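Local coordinates for protein putative transcriptional regulator (Streptomyces coelicolor, PDB 2ZB9) that probably acts as a TetR-family transcription factor, binding regulatory DNA through a helix-turn-helix motif, at residues L128-A131 and Y132-Y136. Sequence-based numbering, arbitrary orientation.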
loop_
_atom_site.group_PDB
_atom_site.type_symbol
_atom_site.label_atom_id
_atom_site.label_comp_id
_atom_site.label_asym_id
_atom_site.label_seq_id
_atom_site.Cartn_x
_atom_site.Cartn_y
_atom_site.Cartn_z
ATOM N N LEU A 128 3.823 -16.284 3.835
ATOM C CA LEU A 128 2.516 -15.691 3.606
ATOM C C LEU A 128 2.617 -14.655 2.478
ATOM O O LEU A 128 1.739 -14.578 1.612
ATOM C CB LEU A 128 1.995 -15.047 4.898
ATOM C CG LEU A 128 0.587 -14.445 4.849
ATOM C CD1 LEU A 128 -0.421 -15.532 4.490
ATOM C CD2 LEU A 128 0.246 -13.819 6.194
ATOM N N ALA A 129 3.692 -13.873 2.483
ATOM C CA ALA A 129 3.901 -12.863 1.450
ATOM C C ALA A 129 3.925 -13.536 0.080
ATOM O O ALA A 129 3.329 -13.045 -0.873
ATOM C CB ALA A 129 5.218 -12.110 1.694
ATOM N N THR A 130 4.611 -14.668 -0.015
ATOM C CA THR A 130 4.686 -15.396 -1.277
ATOM C C THR A 130 3.309 -15.874 -1.723
ATOM O O THR A 130 2.965 -15.779 -2.900
ATOM C CB THR A 130 5.633 -16.609 -1.162
ATOM O OG1 THR A 130 6.976 -16.141 -0.987
ATOM C CG2 THR A 130 5.558 -17.480 -2.412
ATOM N N ALA A 131 2.521 -16.383 -0.780
ATOM C CA ALA A 131 1.176 -16.867 -1.083
ATOM C C ALA A 131 0.249 -15.711 -1.478
ATOM O O ALA A 131 -0.630 -15.864 -2.331
ATOM C CB ALA A 131 0.607 -17.603 0.122
ATOM N N TYR A 132 0.440 -14.556 -0.852
ATOM C CA TYR A 132 -0.391 -13.398 -1.160
ATOM C C TYR A 132 -0.239 -13.025 -2.640
ATOM O O TYR A 132 -1.226 -12.740 -3.333
ATOM C CB TYR A 132 0.011 -12.217 -0.276
ATOM C CG TYR A 132 -0.922 -11.036 -0.395
ATOM C CD1 TYR A 132 -2.034 -10.914 0.438
ATOM C CD2 TYR A 132 -0.714 -10.058 -1.368
ATOM C CE1 TYR A 132 -2.916 -9.842 0.305
ATOM C CE2 TYR A 132 -1.591 -8.985 -1.511
ATOM C CZ TYR A 132 -2.689 -8.883 -0.673
ATOM O OH TYR A 132 -3.557 -7.827 -0.819
ATOM N N ARG A 133 0.998 -13.035 -3.124
ATOM C CA ARG A 133 1.271 -12.714 -4.523
ATOM C C ARG A 133 0.774 -13.811 -5.469
ATOM O O ARG A 133 0.086 -13.536 -6.455
ATOM C CB ARG A 133 2.778 -12.509 -4.747
ATOM C CG ARG A 133 3.365 -11.264 -4.073
ATOM C CD ARG A 133 4.744 -10.913 -4.645
ATOM N NE ARG A 133 5.774 -11.880 -4.266
ATOM C CZ ARG A 133 6.340 -11.939 -3.061
ATOM N NH1 ARG A 133 5.982 -11.082 -2.112
ATOM N NH2 ARG A 133 7.262 -12.859 -2.800
ATOM N N GLN A 134 1.112 -15.058 -5.166
ATOM C CA GLN A 134 0.715 -16.167 -6.032
ATOM C C GLN A 134 -0.778 -16.433 -6.115
ATOM O O GLN A 134 -1.283 -16.787 -7.174
ATOM C CB GLN A 134 1.437 -17.454 -5.609
ATOM C CG GLN A 134 2.913 -17.467 -6.001
ATOM C CD GLN A 134 3.680 -18.668 -5.456
ATOM O OE1 GLN A 134 4.847 -18.872 -5.794
ATOM N NE2 GLN A 134 3.030 -19.460 -4.608
ATOM N N LEU A 135 -1.487 -16.251 -5.007
ATOM C CA LEU A 135 -2.914 -16.530 -4.988
ATOM C C LEU A 135 -3.826 -15.310 -5.121
ATOM O O LEU A 135 -5.008 -15.454 -5.428
ATOM C CB LEU A 135 -3.251 -17.309 -3.714
ATOM C CG LEU A 135 -2.484 -18.629 -3.569
ATOM C CD1 LEU A 135 -2.716 -19.211 -2.180
ATOM C CD2 LEU A 135 -2.930 -19.612 -4.656
ATOM N N TYR A 136 -3.292 -14.112 -4.903
ATOM C CA TYR A 136 -4.126 -12.924 -5.025
ATOM C C TYR A 136 -3.597 -11.765 -5.875
ATOM O O TYR A 136 -4.035 -11.575 -7.006
ATOM C CB TYR A 136 -4.495 -12.376 -3.640
ATOM C CG TYR A 136 -5.576 -11.324 -3.715
ATOM C CD1 TYR A 136 -6.909 -11.685 -3.946
ATOM C CD2 TYR A 136 -5.269 -9.966 -3.620
ATOM C CE1 TYR A 136 -7.903 -10.721 -4.083
ATOM C CE2 TYR A 136 -6.256 -8.991 -3.757
ATOM C CZ TYR A 136 -7.569 -9.376 -3.990
ATOM O OH TYR A 136 -8.552 -8.423 -4.135
HETATM O O HOH W 1 3.738 -10.147 -1.096
HETATM O O HOH W 2 8.106 -13.731 0.286
#
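Arg-133 folds back over Ala-129 and Thr-130, one turn earlier on an alpha-helix, 126-153, of the TetR-type C-terminal domain. Its chain bends at chi3 (-70°) and, with chi4, brings the guanidinium back along the helix and lays one face, near its rim, over Thr-130 CA and Ala-129 O, the latter 3.5 Å from NH1. That oxygen already accepts a hydrogen bond from the backbone N of Arg-133, and a water that donates to it also takes a weak bond from NH1. At the other end of the group a second water joins Thr-130 OG1, at 3.0 Å, to NH2 by another weak bond. An alanine in place of Arg-133 would probably leave both waters without their guanidinium partner and uncover the Ala-129 carbonyl.

Gln-134 runs alongside Thr-130, its chain extended beyond CG, and its amide lies against Thr-130 CG2, with OE1 3.7 Å from that methyl. Away from these polar groups, Tyr-132 is buried against Leu-115 and Ile-119 of helix 110-122 and packs on Ile-180 of the second subunit, while Leu-135 meets helix 67-83. Over 133-136 the helix widens into a pi-type turn, although Leu-135 N still hydrogen-bonds Ala-131 O at 2.8 Å, and Leu-135 CD1 reaches to 4.4 Å from Ala-131 CB.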